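Local coordinates for protein Rik1-associated factor 1 (PDB 4O9D) that contributes, through its C-terminal WD-repeat propeller, to the Clr4 methyltransferase complex, which helps establish heterochromatin by methylating histone H3, at residues Lys44-Ser49 with Leu95-Gly100; Gly60-Gly65 with Leu75-Lys80; Asn101-Thr106 with Val113-Met118; Asp142-Ala147 with Tyr154-Asp159. All blocks are in the same frame, centred on the assembly; numbering follows the deposited sequence.

Contact 1 of 4, residues Lys44-Ser49 with Leu95-Gly100. With EDO (1,2-ethanediol), chain C.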
loop_
_atom_site.group_PDB
_atom_site.type_symbol
_atom_site.label_atom_id
_atom_site.label_comp_id
_atom_site.label_asym_id
_atom_site.label_seq_id
_atom_site.Cartn_x
_atom_site.Cartn_y
_atom_site.Cartn_z
ATOM N N LYS A 44 5.413 -1.630 -17.233
ATOM C CA LYS A 44 5.683 -2.879 -16.531
ATOM C C LYS A 44 4.966 -2.829 -15.204
ATOM O O LYS A 44 4.648 -1.738 -14.726
ATOM C CB LYS A 44 7.190 -3.042 -16.309
ATOM C CG LYS A 44 7.993 -3.135 -17.597
ATOM C CD LYS A 44 9.451 -3.448 -17.317
ATOM C CE LYS A 44 10.190 -3.872 -18.581
ATOM N NZ LYS A 44 10.156 -5.356 -18.749
ATOM N N PHE A 45 4.701 -3.997 -14.622
ATOM C CA PHE A 45 4.031 -4.074 -13.333
ATOM C C PHE A 45 4.696 -5.186 -12.529
ATOM O O PHE A 45 5.441 -5.993 -13.077
ATOM C CB PHE A 45 2.539 -4.378 -13.529
ATOM C CG PHE A 45 2.285 -5.740 -14.089
ATOM C CD1 PHE A 45 2.147 -6.831 -13.249
ATOM C CD2 PHE A 45 2.216 -5.937 -15.474
ATOM C CE1 PHE A 45 1.912 -8.116 -13.773
ATOM C CE2 PHE A 45 1.986 -7.208 -16.011
ATOM C CZ PHE A 45 1.839 -8.299 -15.166
ATOM N N ALA A 46 4.420 -5.235 -11.237
ATOM C CA ALA A 46 4.929 -6.302 -10.398
ATOM C C ALA A 46 3.900 -6.710 -9.356
ATOM O O ALA A 46 3.131 -5.879 -8.872
ATOM C CB ALA A 46 6.280 -5.890 -9.715
ATOM N N LEU A 47 3.904 -7.996 -9.010
ATOM C CA LEU A 47 2.931 -8.578 -8.093
ATOM C C LEU A 47 3.654 -9.252 -6.947
ATOM O O LEU A 47 4.511 -10.094 -7.181
ATOM C CB LEU A 47 2.099 -9.655 -8.806
ATOM C CG LEU A 47 1.415 -9.297 -10.124
ATOM C CD1 LEU A 47 0.779 -10.566 -10.752
ATOM C CD2 LEU A 47 0.354 -8.217 -9.927
ATOM N N GLY A 48 3.288 -8.908 -5.711
ATOM C CA GLY A 48 3.796 -9.601 -4.551
ATOM C C GLY A 48 2.701 -10.296 -3.778
ATOM O O GLY A 48 1.653 -9.705 -3.529
ATOM N N SER A 49 2.946 -11.535 -3.370
ATOM C CA SER A 49 1.950 -12.286 -2.620
ATOM C C SER A 49 2.493 -12.857 -1.323
ATOM O O SER A 49 3.704 -12.768 -1.029
ATOM C CB SER A 49 1.323 -13.400 -3.479
ATOM O OG SER A 49 2.296 -14.252 -4.037
ATOM N N LEU A 95 6.433 -3.121 -2.365
ATOM C CA LEU A 95 7.339 -2.989 -3.487
ATOM C C LEU A 95 7.006 -1.726 -4.238
ATOM O O LEU A 95 5.886 -1.221 -4.154
ATOM C CB LEU A 95 7.291 -4.214 -4.407
ATOM C CG LEU A 95 5.977 -4.971 -4.563
ATOM C CD1 LEU A 95 4.964 -4.149 -5.312
ATOM C CD2 LEU A 95 6.244 -6.297 -5.280
ATOM N N CYS A 96 7.999 -1.187 -4.932
ATOM C CA CYS A 96 7.775 0.009 -5.719
ATOM C C CYS A 96 8.874 0.094 -6.758
ATOM O O CYS A 96 10.008 -0.304 -6.505
ATOM C CB CYS A 96 7.766 1.255 -4.833
ATOM S SG CYS A 96 9.169 1.372 -3.724
ATOM N N PHE A 97 8.521 0.594 -7.927
ATOM C CA PHE A 97 9.482 0.756 -9.009
ATOM C C PHE A 97 10.272 2.039 -8.832
ATOM O O PHE A 97 9.749 3.041 -8.339
ATOM C CB PHE A 97 8.750 0.804 -10.347
ATOM C CG PHE A 97 8.328 -0.549 -10.855
ATOM C CD1 PHE A 97 9.215 -1.333 -11.583
ATOM C CD2 PHE A 97 7.055 -1.039 -10.616
ATOM C CE1 PHE A 97 8.836 -2.569 -12.070
ATOM C CE2 PHE A 97 6.672 -2.295 -11.099
ATOM C CZ PHE A 97 7.570 -3.052 -11.828
ATOM N N SER A 98 11.535 2.001 -9.248
ATOM C CA SER A 98 12.411 3.159 -9.172
ATOM C C SER A 98 11.941 4.290 -10.063
ATOM O O SER A 98 11.351 4.057 -11.123
ATOM C CB SER A 98 13.830 2.748 -9.583
ATOM O OG SER A 98 14.601 3.889 -9.837
ATOM N N LYS A 99 12.220 5.528 -9.659
ATOM C CA LYS A 99 11.805 6.692 -10.455
ATOM C C LYS A 99 12.529 6.738 -11.816
ATOM O O LYS A 99 12.029 7.330 -12.776
ATOM C CB LYS A 99 12.044 7.988 -9.675
ATOM C CG LYS A 99 11.256 8.071 -8.364
ATOM C CD LYS A 99 9.781 7.723 -8.580
ATOM C CE LYS A 99 8.917 8.111 -7.372
ATOM N NZ LYS A 99 7.450 8.042 -7.691
ATOM N N GLY A 100 13.703 6.114 -11.893
ATOM C CA GLY A 100 14.445 6.022 -13.145
ATOM C C GLY A 100 13.992 4.865 -14.039
ATOM O O GLY A 100 14.551 4.641 -15.114
HETATM C C1 EDO C . 9.173 -9.394 -17.189
HETATM O O1 EDO C . 9.960 -8.268 -17.603
HETATM C C2 EDO C . 8.286 -9.873 -18.339
HETATM O O2 EDO C . 9.037 -10.050 -19.549
#
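The ring of Phe97 comes edge-on against the backbone of strand 44-49: Phe45 C lies near the ring plane, 3.6 Å from Phe97 CZ, and Ala46 N sits at the same edge, 3.7 Å from Phe97 CE2. Ala46 CB, directed at strand 95-97, meets Phe97 CZ at 3.8 Å. The ring of Phe45 belongs to the other side of its strand, where Leu47 CG lies at its edge and Phe67 and Phe419 meet it. The two strands run antiparallel with axes 8.2 Å apart, the spacing of side-chain packing between sheets; they belong to consecutive blades of a beta-propeller. An alanine in place of Phe97 would probably open a gap beside the Phe45-Ala46 peptide and leave Ala46 CB without its aromatic neighbour. Further along, with chi1 at 32°, between staggered values, Leu95 brings CD2 to 4.0 Å from Gly48 N. Gly48 suits this spot, because a CB on it would come tightly against that methyl. Lys44 starts toward Phe97, but its chain turns off at the end, and NZ forms a salt bridge with Asp66 and a weak hydrogen bond, 3.1 Å, to O1 of an ethanediol probably left from crystallisation.

Contact 2 of 4, residues Gly60-Gly65 with Leu75-Lys80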
loop_
_atom_site.group_PDB
_atom_site.type_symbol
_atom_site.label_atom_id
_atom_site.label_comp_id
_atom_site.label_asym_id
_atom_site.label_seq_id
_atom_site.Cartn_x
_atom_site.Cartn_y
_atom_site.Cartn_z
ATOM N N GLY A 60 5.975 -18.161 -7.647
ATOM C CA GLY A 60 5.511 -17.283 -6.575
ATOM C C GLY A 60 6.702 -17.058 -5.674
ATOM O O GLY A 60 7.604 -17.907 -5.660
ATOM N N ASN A 61 6.742 -15.973 -4.900
ATOM C CA ASN A 61 5.616 -15.076 -4.657
ATOM C C ASN A 61 5.881 -13.653 -5.193
ATOM O O ASN A 61 5.311 -12.676 -4.694
ATOM C CB ASN A 61 5.399 -15.009 -3.142
ATOM C CG ASN A 61 6.686 -14.646 -2.389
ATOM O OD1 ASN A 61 7.782 -14.767 -2.934
ATOM N ND2 ASN A 61 6.553 -14.199 -1.141
ATOM N N LEU A 62 6.734 -13.541 -6.211
ATOM C CA LEU A 62 7.204 -12.225 -6.683
ATOM C C LEU A 62 7.362 -12.177 -8.211
ATOM O O LEU A 62 8.265 -12.803 -8.778
ATOM C CB LEU A 62 8.533 -11.847 -5.982
ATOM C CG LEU A 62 9.100 -10.482 -6.395
ATOM C CD1 LEU A 62 8.142 -9.342 -6.016
ATOM C CD2 LEU A 62 10.509 -10.249 -5.815
ATOM N N TRP A 63 6.479 -11.434 -8.884
ATOM C CA TRP A 63 6.450 -11.457 -10.349
ATOM C C TRP A 63 6.615 -10.070 -10.968
ATOM O O TRP A 63 6.246 -9.045 -10.378
ATOM C CB TRP A 63 5.158 -12.103 -10.844
ATOM C CG TRP A 63 4.952 -13.512 -10.343
ATOM C CD1 TRP A 63 4.603 -13.891 -9.077
ATOM C CD2 TRP A 63 5.076 -14.729 -11.106
ATOM N NE1 TRP A 63 4.512 -15.261 -9.004
ATOM C CE2 TRP A 63 4.792 -15.797 -10.236
ATOM C CE3 TRP A 63 5.411 -15.012 -12.438
ATOM C CZ2 TRP A 63 4.830 -17.131 -10.652
ATOM C CZ3 TRP A 63 5.447 -16.333 -12.851
ATOM C CH2 TRP A 63 5.150 -17.376 -11.963
ATOM N N ILE A 64 7.189 -10.046 -12.165
ATOM C CA ILE A 64 7.326 -8.811 -12.914
ATOM C C ILE A 64 6.795 -9.106 -14.287
ATOM O O ILE A 64 7.201 -10.106 -14.907
ATOM C CB ILE A 64 8.794 -8.332 -13.048
ATOM C CG1 ILE A 64 9.403 -8.023 -11.681
ATOM C CG2 ILE A 64 8.867 -7.075 -13.931
ATOM C CD1 ILE A 64 10.743 -7.289 -11.776
ATOM N N GLY A 65 5.884 -8.251 -14.750
ATOM C CA GLY A 65 5.238 -8.417 -16.041
ATOM C C GLY A 65 5.480 -7.212 -16.937
ATOM O O GLY A 65 5.869 -6.141 -16.460
ATOM N N LEU A 75 10.419 -14.140 -9.855
ATOM C CA LEU A 75 11.757 -13.728 -9.372
ATOM C C LEU A 75 12.258 -14.596 -8.225
ATOM O O LEU A 75 11.483 -15.269 -7.559
ATOM C CB LEU A 75 11.791 -12.253 -8.915
ATOM C CG LEU A 75 11.447 -11.123 -9.894
ATOM C CD1 LEU A 75 11.648 -9.729 -9.221
ATOM C CD2 LEU A 75 12.261 -11.237 -11.157
ATOM N N GLU A 76 13.570 -14.562 -7.981
ATOM C CA GLU A 76 14.157 -15.338 -6.902
ATOM C C GLU A 76 13.487 -15.019 -5.550
ATOM O O GLU A 76 13.374 -15.893 -4.679
ATOM C CB GLU A 76 15.672 -15.086 -6.841
ATOM C CG GLU A 76 16.283 -15.405 -5.504
ATOM C CD GLU A 76 17.799 -15.549 -5.554
ATOM O OE1 GLU A 76 18.491 -14.667 -6.124
ATOM O OE2 GLU A 76 18.296 -16.560 -5.016
ATOM N N SER A 77 13.046 -13.769 -5.394
ATOM C CA SER A 77 12.188 -13.343 -4.272
ATOM C C SER A 77 12.868 -13.385 -2.890
ATOM O O SER A 77 14.081 -13.278 -2.806
ATOM C CB SER A 77 10.884 -14.143 -4.254
ATOM O OG SER A 77 9.909 -13.499 -3.431
ATOM N N HIS A 78 12.068 -13.506 -1.827
ATOM C CA HIS A 78 12.553 -13.564 -0.438
ATOM C C HIS A 78 12.111 -14.886 0.189
ATOM O O HIS A 78 10.990 -15.325 -0.044
ATOM C CB HIS A 78 11.945 -12.422 0.395
ATOM C CG HIS A 78 12.187 -11.049 -0.160
ATOM N ND1 HIS A 78 12.948 -10.105 0.495
ATOM C CD2 HIS A 78 11.770 -10.462 -1.307
ATOM C CE1 HIS A 78 12.981 -8.991 -0.216
ATOM N NE2 HIS A 78 12.289 -9.187 -1.324
ATOM N N TYR A 79 12.951 -15.497 1.022
ATOM C CA TYR A 79 12.650 -16.837 1.530
ATOM C C TYR A 79 13.495 -17.195 2.756
ATOM O O TYR A 79 14.502 -16.549 3.037
ATOM C CB TYR A 79 12.909 -17.869 0.429
ATOM C CG TYR A 79 14.313 -17.767 -0.125
ATOM C CD1 TYR A 79 15.362 -18.469 0.448
ATOM C CD2 TYR A 79 14.597 -16.935 -1.197
ATOM C CE1 TYR A 79 16.657 -18.353 -0.044
ATOM C CE2 TYR A 79 15.883 -16.817 -1.695
ATOM C CZ TYR A 79 16.908 -17.526 -1.115
ATOM O OH TYR A 79 18.188 -17.408 -1.611
ATOM N N LYS A 80 13.074 -18.228 3.484
ATOM C CA LYS A 80 13.883 -18.780 4.578
ATOM C C LYS A 80 13.847 -20.303 4.456
ATOM O O LYS A 80 12.952 -20.857 3.809
ATOM C CB LYS A 80 13.338 -18.365 5.956
ATOM C CG LYS A 80 13.175 -16.857 6.194
ATOM C CD LYS A 80 12.288 -16.557 7.430
ATOM C CE LYS A 80 12.277 -15.061 7.764
ATOM N NZ LYS A 80 11.466 -14.671 8.971
#
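With chi1 at -164°, Ser77 turns OG opposite its own backbone N and onto Asn61, whose chi1 of 53° holds its amide between its backbone N and carbonyl carbon, facing the serine. Ser77 OG donates to Asn61 OD1 in a short bond of 2.5 Å, the donor tilted 29° from the carbonyl plane. The same hydroxyl oxygen rests 3.3 Å from Leu62 CB. Because Asn61 ND2 is bound in turn by the carbonyls of Ser49 and Ser90, the buried amide is held at both ends and its rotation is fixed. Asn61 also follows a cis peptide bond. One backbone bond joins the segments, Leu75 N to Leu62 O at 2.8 Å, pointing nearly along the C=O axis. Beside it Leu75 CD1 fits between two apolar groups: Leu62 CD2 and Ile64 CD1 each lie 3.6 Å from it, both side chains slanting across that of Leu75. Ser77 has a positive phi, a backbone shape more usual for glycine, and stands just before His78. That pair probably corresponds to the Gly-His dipeptide of WD40 repeats, and His78, hydrogen-bonded to Thr106 and Asp110, appears to take the histidine place in the Asp-His-Ser/Thr-Trp network of such a blade.

Contact 3 of 4, residues Asn101-Thr106 with Val113-Met118. With EDO (1,2-ethanediol), chain C.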
loop_
_atom_site.group_PDB
_atom_site.type_symbol
_atom_site.label_atom_id
_atom_site.label_comp_id
_atom_site.label_asym_id
_atom_site.label_seq_id
_atom_site.Cartn_x
_atom_site.Cartn_y
_atom_site.Cartn_z
ATOM N N ASN A 101 12.984 4.122 -13.588
ATOM C CA ASN A 101 12.386 3.043 -14.382
ATOM C C ASN A 101 13.279 1.827 -14.627
ATOM O O ASN A 101 12.904 0.940 -15.396
ATOM C CB ASN A 101 11.925 3.568 -15.756
ATOM C CG ASN A 101 10.687 4.458 -15.678
ATOM O OD1 ASN A 101 9.548 3.969 -15.652
ATOM N ND2 ASN A 101 10.901 5.769 -15.691
ATOM N N LEU A 102 14.452 1.756 -14.004
ATOM C CA LEU A 102 15.325 0.603 -14.248
ATOM C C LEU A 102 15.145 -0.522 -13.237
ATOM O O LEU A 102 15.378 -1.698 -13.550
ATOM C CB LEU A 102 16.792 1.039 -14.267
ATOM C CG LEU A 102 17.222 1.758 -15.543
ATOM C CD1 LEU A 102 18.715 2.069 -15.492
ATOM C CD2 LEU A 102 16.876 0.912 -16.770
ATOM N N PHE A 103 14.731 -0.176 -12.019
ATOM C CA PHE A 103 14.811 -1.134 -10.923
ATOM C C PHE A 103 13.499 -1.290 -10.176
ATOM O O PHE A 103 12.654 -0.395 -10.201
ATOM C CB PHE A 103 15.915 -0.700 -9.941
ATOM C CG PHE A 103 17.288 -0.607 -10.588
ATOM C CD1 PHE A 103 18.007 -1.761 -10.885
ATOM C CD2 PHE A 103 17.839 0.627 -10.915
ATOM C CE1 PHE A 103 19.265 -1.683 -11.498
ATOM C CE2 PHE A 103 19.092 0.711 -11.530
ATOM C CZ PHE A 103 19.802 -0.441 -11.815
ATOM N N LEU A 104 13.350 -2.446 -9.532
ATOM C CA LEU A 104 12.231 -2.715 -8.637
ATOM C C LEU A 104 12.761 -2.926 -7.209
ATOM O O LEU A 104 13.673 -3.719 -7.000
ATOM C CB LEU A 104 11.478 -3.964 -9.094
ATOM C CG LEU A 104 10.330 -4.445 -8.197
ATOM C CD1 LEU A 104 9.156 -3.451 -8.199
ATOM C CD2 LEU A 104 9.839 -5.870 -8.591
ATOM N N TYR A 105 12.174 -2.225 -6.234
ATOM C CA TYR A 105 12.530 -2.398 -4.828
ATOM C C TYR A 105 11.470 -3.243 -4.093
ATOM O O TYR A 105 10.263 -2.953 -4.183
ATOM C CB TYR A 105 12.641 -1.016 -4.159
ATOM C CG TYR A 105 13.553 -0.031 -4.861
ATOM C CD1 TYR A 105 14.898 -0.328 -5.065
ATOM C CD2 TYR A 105 13.088 1.207 -5.286
ATOM C CE1 TYR A 105 15.746 0.574 -5.689
ATOM C CE2 TYR A 105 13.924 2.125 -5.915
ATOM C CZ TYR A 105 15.266 1.808 -6.108
ATOM O OH TYR A 105 16.136 2.707 -6.726
ATOM N N THR A 106 11.895 -4.283 -3.373
ATOM C CA THR A 106 10.938 -5.109 -2.618
ATOM C C THR A 106 11.317 -5.292 -1.154
ATOM O O THR A 106 12.514 -5.243 -0.778
ATOM C CB THR A 106 10.746 -6.535 -3.207
ATOM O OG1 THR A 106 11.998 -7.227 -3.205
ATOM C CG2 THR A 106 10.167 -6.502 -4.619
ATOM N N VAL A 113 15.592 -5.843 2.327
ATOM C CA VAL A 113 15.181 -5.074 1.176
ATOM C C VAL A 113 16.030 -5.525 -0.037
ATOM O O VAL A 113 17.264 -5.555 0.058
ATOM C CB VAL A 113 15.383 -3.559 1.408
ATOM C CG1 VAL A 113 14.844 -2.790 0.232
ATOM C CG2 VAL A 113 14.678 -3.100 2.692
ATOM N N LYS A 114 15.390 -5.869 -1.154
ATOM C CA LYS A 114 16.119 -6.266 -2.377
ATOM C C LYS A 114 15.845 -5.329 -3.548
ATOM O O LYS A 114 14.800 -4.652 -3.616
ATOM C CB LYS A 114 15.819 -7.722 -2.768
ATOM C CG LYS A 114 16.352 -8.732 -1.730
ATOM C CD LYS A 114 15.936 -10.190 -1.984
ATOM C CE LYS A 114 16.545 -11.156 -0.945
ATOM N NZ LYS A 114 16.302 -12.594 -1.281
ATOM N N VAL A 115 16.805 -5.296 -4.465
ATOM C CA VAL A 115 16.752 -4.428 -5.634
ATOM C C VAL A 115 16.932 -5.307 -6.885
ATOM O O VAL A 115 17.959 -5.984 -7.006
ATOM C CB VAL A 115 17.903 -3.384 -5.587
ATOM C CG1 VAL A 115 17.859 -2.501 -6.819
ATOM C CG2 VAL A 115 17.823 -2.556 -4.316
ATOM N N TRP A 116 15.958 -5.288 -7.800
ATOM C CA TRP A 116 15.980 -6.156 -8.980
ATOM C C TRP A 116 16.011 -5.336 -10.280
ATOM O O TRP A 116 15.372 -4.294 -10.375
ATOM C CB TRP A 116 14.732 -7.061 -9.022
ATOM C CG TRP A 116 14.347 -7.715 -7.730
ATOM C CD1 TRP A 116 13.551 -7.180 -6.747
ATOM C CD2 TRP A 116 14.696 -9.037 -7.282
ATOM N NE1 TRP A 116 13.401 -8.080 -5.711
ATOM C CE2 TRP A 116 14.101 -9.221 -6.013
ATOM C CE3 TRP A 116 15.473 -10.075 -7.820
ATOM C CZ2 TRP A 116 14.261 -10.393 -5.279
ATOM C CZ3 TRP A 116 15.618 -11.235 -7.098
ATOM C CH2 TRP A 116 15.028 -11.385 -5.837
ATOM N N ASP A 117 16.718 -5.813 -11.303
ATOM C CA ASP A 117 16.654 -5.125 -12.588
ATOM C C ASP A 117 15.481 -5.699 -13.394
ATOM O O ASP A 117 14.826 -6.657 -12.965
ATOM C CB ASP A 117 17.993 -5.178 -13.357
ATOM C CG ASP A 117 18.359 -6.582 -13.848
ATOM O OD1 ASP A 117 17.461 -7.425 -14.070
ATOM O OD2 ASP A 117 19.574 -6.840 -14.030
ATOM N N MET A 118 15.200 -5.118 -14.551
ATOM C CA MET A 118 14.007 -5.527 -15.281
ATOM C C MET A 118 14.108 -6.930 -15.901
ATOM O O MET A 118 13.136 -7.409 -16.491
ATOM C CB MET A 118 13.616 -4.476 -16.326
ATOM C CG MET A 118 13.132 -3.162 -15.717
ATOM S SD MET A 118 11.789 -3.375 -14.503
ATOM C CE MET A 118 12.670 -3.509 -12.938
HETATM C C1 EDO C . 9.173 -9.394 -17.189
HETATM O O1 EDO C . 9.960 -8.268 -17.603
HETATM C C2 EDO C . 8.286 -9.873 -18.339
HETATM O O2 EDO C . 9.037 -10.050 -19.549
HETATM O O HOH W 1 16.713 -2.923 -15.555
#
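Tyr105 and Val115 run alongside each other on one face of the hairpin, with Val115 CG2 at the tyrosine ring's edge, 3.8 Å from Tyr105 CD1. On the other face Leu104 CB meets Met118 CE at 4.1 Å, and Leu104 CD2 approaches Trp116 CD1. The strands run antiparallel: Leu104 with Trp116 and Thr106 with Lys114 form hydrogen-bonded pairs, each with two nearly straight N-H...O bonds. Trp116 crosses the Thr106 side chain at about a right angle, and its NE1 donates to Thr106 OG1 at 3.0 Å, the acceptor almost in the indole plane and the N-H...O angle 168°. The threonine chi1 of 60° puts OG1 where both this N-H and His78 NE2 can reach it. A leucine in place of Trp116 would probably leave Thr106 OG1 with one partner fewer and His78 less firmly anchored. Where the strands part, a water accepts from Met118 N at 2.8 Å and donates to Leu102 O at 2.7 Å. Leu122 and Cys123 of strand 122-126 flank the hairpin beyond strand 113-117; Leu62 and Ile64 of strand 62-66 pack on its Leu104-Trp116 face, while Tyr105 extends to the next blade.

Contact 4 of 4, residues Asp142-Ala147 with Tyr154-Asp159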
loop_
_atom_site.group_PDB
_atom_site.type_symbol
_atom_site.label_atom_id
_atom_site.label_comp_id
_atom_site.label_asym_id
_atom_site.label_seq_id
_atom_site.Cartn_x
_atom_site.Cartn_y
_atom_site.Cartn_z
ATOM N N ASP A 142 14.253 9.326 -5.857
ATOM C CA ASP A 142 14.509 7.887 -5.750
ATOM C C ASP A 142 15.182 7.437 -4.431
ATOM O O ASP A 142 15.763 6.352 -4.384
ATOM C CB ASP A 142 15.338 7.374 -6.955
ATOM C CG ASP A 142 15.074 5.879 -7.259
ATOM O OD1 ASP A 142 13.877 5.519 -7.384
ATOM O OD2 ASP A 142 16.038 5.063 -7.367
ATOM N N LEU A 143 15.103 8.248 -3.376
ATOM C CA LEU A 143 15.528 7.818 -2.043
ATOM C C LEU A 143 14.478 6.855 -1.513
ATOM O O LEU A 143 13.267 7.130 -1.596
ATOM C CB LEU A 143 15.667 9.016 -1.099
ATOM C CG LEU A 143 16.351 8.816 0.259
ATOM C CD1 LEU A 143 17.840 8.345 0.121
ATOM C CD2 LEU A 143 16.257 10.124 1.074
ATOM N N LEU A 144 14.921 5.726 -0.978
ATOM C CA LEU A 144 13.983 4.695 -0.528
ATOM C C LEU A 144 13.823 4.677 1.008
ATOM O O LEU A 144 14.810 4.522 1.734
ATOM C CB LEU A 144 14.444 3.336 -1.040
ATOM C CG LEU A 144 13.563 2.134 -0.693
ATOM C CD1 LEU A 144 12.280 2.206 -1.441
ATOM C CD2 LEU A 144 14.297 0.821 -1.001
ATOM N N ALA A 145 12.599 4.872 1.504
ATOM C CA ALA A 145 12.370 4.795 2.944
ATOM C C ALA A 145 11.821 3.432 3.298
ATOM O O ALA A 145 11.002 2.854 2.566
ATOM C CB ALA A 145 11.452 5.928 3.433
ATOM N N VAL A 146 12.295 2.900 4.413
ATOM C CA VAL A 146 11.974 1.558 4.808
ATOM C C VAL A 146 11.394 1.576 6.217
ATOM O O VAL A 146 12.001 2.160 7.109
ATOM C CB VAL A 146 13.232 0.721 4.798
ATOM C CG1 VAL A 146 12.904 -0.719 5.075
ATOM C CG2 VAL A 146 13.918 0.878 3.431
ATOM N N ALA A 147 10.233 0.942 6.425
ATOM C CA ALA A 147 9.685 0.824 7.774
ATOM C C ALA A 147 9.797 -0.619 8.250
ATOM O O ALA A 147 9.279 -1.543 7.625
ATOM C CB ALA A 147 8.224 1.338 7.841
ATOM N N TYR A 154 14.551 3.146 7.854
ATOM C CA TYR A 154 15.838 3.320 7.177
ATOM C C TYR A 154 15.626 4.157 5.900
ATOM O O TYR A 154 14.537 4.120 5.291
ATOM C CB TYR A 154 16.418 1.958 6.828
ATOM C CG TYR A 154 16.551 1.008 7.996
ATOM C CD1 TYR A 154 17.700 1.002 8.788
ATOM C CD2 TYR A 154 15.547 0.101 8.296
ATOM C CE1 TYR A 154 17.832 0.127 9.865
ATOM C CE2 TYR A 154 15.669 -0.779 9.354
ATOM C CZ TYR A 154 16.831 -0.758 10.142
ATOM O OH TYR A 154 16.963 -1.631 11.192
ATOM N N LEU A 155 16.631 4.961 5.548
ATOM C CA LEU A 155 16.669 5.647 4.262
ATOM C C LEU A 155 17.836 5.059 3.445
ATOM O O LEU A 155 18.983 5.047 3.917
ATOM C CB LEU A 155 16.866 7.158 4.436
ATOM C CG LEU A 155 15.762 7.991 5.122
ATOM C CD1 LEU A 155 16.250 9.435 5.248
ATOM C CD2 LEU A 155 14.418 7.906 4.350
ATOM N N LEU A 156 17.551 4.605 2.230
ATOM C CA LEU A 156 18.564 3.964 1.391
ATOM C C LEU A 156 18.707 4.648 0.043
ATOM O O LEU A 156 17.709 4.956 -0.591
ATOM C CB LEU A 156 18.181 2.508 1.136
ATOM C CG LEU A 156 17.970 1.629 2.361
ATOM C CD1 LEU A 156 17.507 0.227 1.965
ATOM C CD2 LEU A 156 19.250 1.575 3.172
ATOM N N SER A 157 19.934 4.890 -0.413
ATOM C CA SER A 157 20.109 5.361 -1.785
ATOM C C SER A 157 20.738 4.276 -2.644
ATOM O O SER A 157 21.397 3.367 -2.126
ATOM C CB SER A 157 20.920 6.657 -1.850
ATOM O OG SER A 157 22.297 6.414 -1.703
ATOM N N THR A 158 20.494 4.342 -3.952
ATOM C CA THR A 158 20.951 3.287 -4.862
ATOM C C THR A 158 21.627 3.876 -6.089
ATOM O O THR A 158 21.208 4.918 -6.580
ATOM C CB THR A 158 19.766 2.375 -5.349
ATOM O OG1 THR A 158 18.813 3.154 -6.097
ATOM C CG2 THR A 158 19.070 1.721 -4.168
ATOM N N ASP A 159 22.664 3.206 -6.594
ATOM C CA ASP A 159 23.283 3.635 -7.845
ATOM C C ASP A 159 22.267 3.707 -8.979
ATOM O O ASP A 159 21.524 2.762 -9.211
ATOM C CB ASP A 159 24.406 2.692 -8.254
ATOM C CG ASP A 159 25.249 3.265 -9.390
ATOM O OD1 ASP A 159 24.793 3.224 -10.558
ATOM O OD2 ASP A 159 26.349 3.796 -9.103
HETATM O O HOH W 2 18.765 6.514 -4.687
HETATM O O HOH W 3 18.936 5.511 -7.197
#
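Val146 N donates to Tyr154 O at 2.7 Å, and the same carbonyl also receives the CA-H of Ala145, 3.3 Å from Ala145 CA to Tyr154 O. Leu144 O is gripped likewise, by Leu156 N at 2.8 Å and by the CA-H of Leu155. The return bonds, Leu144 N to Leu156 O and Tyr154 N to Val146 O, complete two hydrogen-bonded antiparallel pairs in the blade hairpin of strands 144-148 and 153-158. On one face Val146 CG2 meets Leu156 CD1 at 3.9 Å, the two side chains slanting across each other, and Val146 CB lies at the edge of the Tyr154 ring. Val113 of the preceding blade packs against Leu144 and Val146 here. The opposite face holds Ala145, whose CB lies 3.7 Å from Leu155 CD2; Phe188 of the following blade covers both. With chi1 at -169°, Leu143 carries CD1 to 3.5 Å from Leu156 O. Past the last pair a water spans the strands, 3.0 Å from Asp142 O and accepting from Thr158 N. Asp142 OD2 and Thr158 OG1 share Tyr105 OH as a partner, which implies that polar bridges join the hairpin's open end to the neighbouring blade, while backbone bonds and apolar contacts hold its middle.

From the N terminus, strand 44-49 opens contact 1, which closes only at strand 87-97; contact 2 lies within that span, closing a short loop from strand 62-66 to the linker leading into the next blade. Contacts 3 and 4 follow in series, each a local hairpin, and no two of the four loops cross. Contact 1 packs one blade on the next, and contact 2 anchors the linker to the third strand of the first. Contact 3 receives that linker, and shares strand pairing with contact 1 where Tyr105 N meets Cys96 O. Contact 4 is tied back to contact 1 through Asp142 and Lys99, so the four contacts tie together three consecutive blades of the eight-bladed propeller.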